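Local coordinates for alpha-glucosidase (PDB 5HQA), which hydrolyses alpha-glucosides as a calcium-binding member of glycoside hydrolase family 97 whose activity is raised by chloride, at residues Gln4-Ile10 against Ala103-Val108; Ala37-Glu41 against Phe110-Val114. All coordinates share one frame; numbering follows the deposited sequence. Where two conformers were deposited one is given.

Interaction 1. Residues Gln4-Ile10 against Ala103-Val108; sequences QSPDGNI and AFDSGV
Two type I beta turns, Ser5 to Gly8 and Phe104 to Gly107, meet where the backbone N of Asp7 donates to OD1 of Asp105 over 2.8 Å. The bond is fairly straight at 159° and arrives on the syn side of the carboxylate, modestly tilted from its plane. The same oxygen lies against the prolyl ring beside it, with Pro6 CD 3.2 Å from Asp105 OD1.

The bond brings two acids together. Their carboxylates approach from opposite directions and stack, the planes 14° apart, with Asp7 OD1 and Asp105 OD1 separated by 3.1 Å. So close a pair of like charges probably raises the cost of ionising both, though the donors around Asp7 OD1 probably offset part of it. Asp7 OD1 accepts from Asn9 N, which closes an Asx turn and comes from above the carboxylate plane; Ser5 OG, 2.7 Å from Asp7 OD1, donates nearly in line with the C-O bond, from the opposite face. A chi1 of 66° sets CG of Asp7 between its backbone N and carbonyl carbon, where it can take both. One water donates to Asp7 OD2 and to Asp105 O, adding a bridge between the turns.

Each turn lies in the connection of a beta hairpin, strands 2-4 and 10-15 on one side and 95-104 and 107-114 on the other, and each hairpin belongs to a different sheet of the N-terminal beta-sandwich, whose sequence family is related to galactose mutarotase. Towards the interior, Ala103 CB packs against Gln4 C at 3.6 Å. Ile10 carries its CD1 over the backbone of the Phe104-Gly107 turn, 3.5 Å from Phe104 O and equally near Gly107 N.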
loop_
_atom_site.group_PDB
_atom_site.type_symbol
_atom_site.label_atom_id
_atom_site.label_comp_id
_atom_site.label_asym_id
_atom_site.label_seq_id
_atom_site.Cartn_x
_atom_site.Cartn_y
_atom_site.Cartn_z
ATOM N N GLN A 4 23.107 -8.876 15.065
ATOM C CA GLN A 4 23.409 -7.572 14.489
ATOM C C GLN A 4 23.171 -7.594 12.988
ATOM O O GLN A 4 23.240 -8.642 12.341
ATOM C CB GLN A 4 24.865 -7.159 14.755
ATOM C CG GLN A 4 25.318 -7.340 16.189
ATOM C CD GLN A 4 26.776 -6.945 16.384
ATOM O OE1 GLN A 4 27.466 -6.585 15.425
ATOM N NE2 GLN A 4 27.249 -7.014 17.626
ATOM N N SER A 5 22.916 -6.413 12.428
ATOM C CA SER A 5 22.833 -6.304 10.984
ATOM C C SER A 5 24.183 -6.664 10.366
ATOM O O SER A 5 25.209 -6.663 11.051
ATOM C CB SER A 5 22.423 -4.889 10.575
ATOM O OG SER A 5 23.325 -3.941 11.119
ATOM N N PRO A 6 24.206 -6.985 9.070
ATOM C CA PRO A 6 25.497 -7.248 8.417
ATOM C C PRO A 6 26.518 -6.138 8.612
ATOM O O PRO A 6 27.695 -6.435 8.851
ATOM C CB PRO A 6 25.100 -7.416 6.947
ATOM C CG PRO A 6 23.708 -7.981 7.023
ATOM C CD PRO A 6 23.067 -7.260 8.175
ATOM N N ASP A 7 26.108 -4.869 8.552
ATOM C CA ASP A 7 27.072 -3.790 8.731
ATOM C C ASP A 7 27.341 -3.463 10.196
ATOM O O ASP A 7 28.191 -2.610 10.478
ATOM C CB ASP A 7 26.626 -2.529 7.971
ATOM C CG ASP A 7 25.345 -1.904 8.519
ATOM O OD1 ASP A 7 24.852 -2.296 9.597
ATOM O OD2 ASP A 7 24.825 -0.980 7.849
ATOM N N GLY A 8 26.658 -4.124 11.130
ATOM C CA GLY A 8 26.887 -3.916 12.549
ATOM C C GLY A 8 26.158 -2.741 13.171
ATOM O O GLY A 8 26.191 -2.601 14.398
ATOM N N ASN A 9 25.491 -1.892 12.379
ATOM C CA ASN A 9 24.912 -0.676 12.943
ATOM C C ASN A 9 23.648 -0.935 13.752
ATOM O O ASN A 9 23.371 -0.189 14.700
ATOM C CB ASN A 9 24.625 0.335 11.842
ATOM C CG ASN A 9 25.889 0.968 11.313
ATOM O OD1 ASN A 9 26.848 1.168 12.057
ATOM N ND2 ASN A 9 25.910 1.267 10.021
ATOM N N ILE A 10 22.873 -1.960 13.409
ATOM C CA ILE A 10 21.684 -2.328 14.176
ATOM C C ILE A 10 22.024 -3.538 15.031
ATOM O O ILE A 10 22.520 -4.554 14.522
ATOM C CB ILE A 10 20.485 -2.623 13.259
ATOM C CG1 ILE A 10 20.083 -1.358 12.492
ATOM C CG2 ILE A 10 19.304 -3.150 14.086
ATOM C CD1 ILE A 10 18.998 -1.585 11.454
ATOM N N ALA A 103 18.038 -9.526 11.163
ATOM C CA ALA A 103 18.602 -8.183 11.252
ATOM C C ALA A 103 19.196 -7.821 9.898
ATOM O O ALA A 103 20.167 -8.451 9.455
ATOM C CB ALA A 103 19.656 -8.108 12.356
ATOM N N PHE A 104 18.603 -6.825 9.244
ATOM C CA PHE A 104 19.080 -6.251 7.992
ATOM C C PHE A 104 19.764 -4.919 8.272
ATOM O O PHE A 104 19.562 -4.308 9.324
ATOM C CB PHE A 104 17.930 -6.004 7.013
ATOM C CG PHE A 104 17.087 -7.210 6.720
ATOM C CD1 PHE A 104 17.230 -7.889 5.512
ATOM C CD2 PHE A 104 16.123 -7.638 7.625
ATOM C CE1 PHE A 104 16.450 -8.989 5.222
ATOM C CE2 PHE A 104 15.333 -8.737 7.345
ATOM C CZ PHE A 104 15.500 -9.416 6.140
ATOM N N ASP A 105 20.548 -4.442 7.301
ATOM C CA ASP A 105 21.108 -3.101 7.450
ATOM C C ASP A 105 20.023 -2.028 7.541
ATOM O O ASP A 105 20.273 -0.962 8.108
ATOM C CB ASP A 105 22.054 -2.782 6.297
ATOM C CG ASP A 105 23.341 -3.577 6.375
ATOM O OD1 ASP A 105 23.627 -4.153 7.452
ATOM O OD2 ASP A 105 24.077 -3.618 5.366
ATOM N N SER A 106 18.825 -2.284 7.020
ATOM C CA SER A 106 17.762 -1.289 7.020
ATOM C C SER A 106 16.690 -1.529 8.078
ATOM O O SER A 106 15.723 -0.758 8.134
ATOM C CB SER A 106 17.106 -1.231 5.639
ATOM O OG SER A 106 16.558 -2.493 5.295
ATOM N N GLY A 107 16.814 -2.553 8.914
ATOM C CA GLY A 107 15.797 -2.790 9.921
ATOM C C GLY A 107 15.788 -4.232 10.389
ATOM O O GLY A 107 16.636 -5.041 10.011
ATOM N N VAL A 108 14.809 -4.542 11.238
ATOM C CA VAL A 108 14.726 -5.872 11.828
ATOM C C VAL A 108 13.304 -6.403 11.724
ATOM O O VAL A 108 12.323 -5.654 11.797
ATOM C CB VAL A 108 15.201 -5.894 13.303
ATOM C CG1 VAL A 108 16.536 -5.194 13.447
ATOM C CG2 VAL A 108 14.170 -5.275 14.217
HETATM O O HOH W 1 22.690 0.359 8.785
#

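Interaction 2. Residues Ala37-Glu41 against Phe110-Val114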
loop_
_atom_site.group_PDB
_atom_site.type_symbol
_atom_site.label_atom_id
_atom_site.label_comp_id
_atom_site.label_asym_id
_atom_site.label_seq_id
_atom_site.Cartn_x
_atom_site.Cartn_y
_atom_site.Cartn_z
ATOM N N ALA A 37 8.579 -6.040 25.857
ATOM C CA ALA A 37 8.093 -7.354 26.265
ATOM C C ALA A 37 7.720 -8.230 25.062
ATOM O O ALA A 37 7.430 -7.747 23.963
ATOM C CB ALA A 37 6.879 -7.206 27.185
ATOM N N LEU A 38 7.713 -9.549 25.306
ATOM C CA LEU A 38 7.298 -10.572 24.355
ATOM C C LEU A 38 6.370 -11.551 25.061
ATOM O O LEU A 38 6.553 -11.830 26.250
ATOM C CB LEU A 38 8.507 -11.343 23.807
ATOM C CG LEU A 38 9.563 -10.479 23.118
ATOM C CD1 LEU A 38 10.853 -11.269 22.933
ATOM C CD2 LEU A 38 9.045 -9.973 21.787
ATOM N N GLY A 39 5.381 -12.083 24.341
ATOM C CA GLY A 39 4.547 -13.131 24.904
ATOM C C GLY A 39 3.105 -13.069 24.424
ATOM O O GLY A 39 2.768 -12.327 23.503
ATOM N N PHE A 40 2.263 -13.887 25.076
ATOM C CA PHE A 40 0.855 -14.054 24.720
ATOM C C PHE A 40 0.001 -14.258 25.964
ATOM O O PHE A 40 0.440 -14.863 26.946
ATOM C CB PHE A 40 0.593 -15.285 23.833
ATOM C CG PHE A 40 1.312 -15.271 22.522
ATOM C CD1 PHE A 40 0.805 -14.561 21.446
ATOM C CD2 PHE A 40 2.476 -15.998 22.355
ATOM C CE1 PHE A 40 1.471 -14.560 20.219
ATOM C CE2 PHE A 40 3.151 -16.002 21.131
ATOM C CZ PHE A 40 2.647 -15.282 20.067
ATOM N N GLU A 41 -1.248 -13.790 25.882
ATOM C CA GLU A 41 -2.334 -14.242 26.741
ATOM C C GLU A 41 -3.405 -14.899 25.878
ATOM O O GLU A 41 -3.627 -14.496 24.729
ATOM C CB GLU A 41 -2.940 -13.082 27.549
ATOM C CG GLU A 41 -1.951 -12.499 28.535
ATOM C CD GLU A 41 -2.524 -11.370 29.370
ATOM O OE1 GLU A 41 -3.719 -11.040 29.210
ATOM O OE2 GLU A 41 -1.771 -10.816 30.196
ATOM N N PHE A 110 10.892 -9.736 13.332
ATOM C CA PHE A 110 10.855 -10.888 14.230
ATOM C C PHE A 110 9.462 -11.503 14.251
ATOM O O PHE A 110 8.458 -10.830 13.995
ATOM C CB PHE A 110 11.327 -10.542 15.667
ATOM C CG PHE A 110 10.457 -9.546 16.400
ATOM C CD1 PHE A 110 9.403 -9.975 17.189
ATOM C CD2 PHE A 110 10.728 -8.183 16.325
ATOM C CE1 PHE A 110 8.606 -9.062 17.878
ATOM C CE2 PHE A 110 9.940 -7.260 17.011
ATOM C CZ PHE A 110 8.873 -7.704 17.788
ATOM N N ARG A 111 9.413 -12.801 14.544
ATOM C CA ARG A 111 8.134 -13.483 14.676
ATOM C C ARG A 111 8.264 -14.571 15.723
ATOM O O ARG A 111 9.358 -15.059 16.015
ATOM C CB ARG A 111 7.655 -14.084 13.349
ATOM C CG ARG A 111 8.419 -15.334 12.945
ATOM C CD ARG A 111 7.811 -15.965 11.710
ATOM N NE ARG A 111 8.488 -17.211 11.368
ATOM C CZ ARG A 111 8.318 -17.852 10.220
ATOM N NH1 ARG A 111 7.493 -17.367 9.298
ATOM N NH2 ARG A 111 8.978 -18.979 9.991
ATOM N N TYR A 112 7.128 -14.925 16.312
ATOM C CA TYR A 112 7.071 -16.030 17.255
ATOM C C TYR A 112 6.840 -17.321 16.499
ATOM O O TYR A 112 6.094 -17.352 15.515
ATOM C CB TYR A 112 5.932 -15.851 18.245
ATOM C CG TYR A 112 5.947 -14.607 19.099
ATOM C CD1 TYR A 112 5.546 -13.372 18.589
ATOM C CD2 TYR A 112 6.294 -14.684 20.448
ATOM C CE1 TYR A 112 5.512 -12.236 19.401
ATOM C CE2 TYR A 112 6.270 -13.565 21.256
ATOM C CZ TYR A 112 5.870 -12.346 20.733
ATOM O OH TYR A 112 5.841 -11.248 21.563
ATOM N N GLU A 113 7.461 -18.392 16.975
ATOM C CA GLU A 113 7.218 -19.733 16.460
ATOM C C GLU A 113 6.908 -20.609 17.663
ATOM O O GLU A 113 7.794 -20.902 18.471
ATOM C CB GLU A 113 8.416 -20.243 15.653
ATOM C CG GLU A 113 8.657 -19.367 14.419
ATOM C CD GLU A 113 9.914 -19.718 13.637
ATOM O OE1 GLU A 113 10.586 -20.719 13.978
ATOM O OE2 GLU A 113 10.231 -18.972 12.675
ATOM N N VAL A 114 5.638 -20.970 17.813
ATOM C CA VAL A 114 5.171 -21.759 18.947
ATOM C C VAL A 114 5.039 -23.205 18.476
ATOM O O VAL A 114 4.182 -23.491 17.626
ATOM C CB VAL A 114 3.842 -21.234 19.501
ATOM C CG1 VAL A 114 3.422 -22.073 20.703
ATOM C CG2 VAL A 114 3.994 -19.783 19.897
#
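Tyr112 reaches from its strand to the backbone of Gly39, whose N donates to the phenolic OH over 2.9 Å with an N-H...O angle of 152°. The donor lies at the edge of the ring, near its plane, which leaves the faces for packing. This is the interior of the N-terminal beta-sandwich: strand 30-42 belongs to one sheet and strand 107-114 to the other, and the nearest backbones, at Gly39 and Tyr112, are 8.6 Å apart between CA atoms.

Phe40 supplies the cover on one face of Tyr112. The rings form an edge-to-face pair, centroids 4.5 Å apart and planes at 53°, in which Phe40 CZ stands 3.5 Å from Tyr112 CG, offset toward the rim. With chi1 at -59°, Tyr112 CG sits beside its own backbone N, anti to the carbonyl carbon, which points the ring toward the opposite sheet. Leu38 crosses the Tyr112 side chain obliquely, CD2 lying 3.5 Å from Tyr112 OH and 4.0 Å from Phe110 CE1.

Around this shell, Thr130 OG1 on strand 122-134 also hydrogen-bonds Tyr112 OH, tying the phenol to the strand next to 30-42. A phenylalanine in place of this tyrosine would probably keep the edge-to-face contact with Phe40 but leave the buried Gly39 N-H without its acceptor and Thr130 without its mate. Phe224 adds another edge-to-face pair with Phe40, while Tyr23 and Phe101 meet the Phe110 ring.

Glu113 points away from strand 30-42, and neither it nor Arg111 touches segment 37-41. There Arg111 grips Glu113 side-on, NE and NH2 both bonded to OE2, and NE stands 2.8 Å from Glu113 OE2.

Along the chain the four segments alternate, 4-10, 37-41, 103-108 and then 110-114, so that interactions 1 and 2 cross. Their centres lie 21 Å apart, yet both use strand 107-114: interaction 1 takes the hairpin turn at its start, interaction 2 the part that follows after a single residue. Each time the partner segment comes from the other sheet, first from the loop between strands 2-4 and 10-15, then from strand 30-42. The two sheets of the N-terminal sandwich are thus joined at a partly exposed end by polar groups backed by Ile10 and Ala103, and further along by a buried, largely aromatic contact. Both contacts lie away from the glycan pocket and the metal sites.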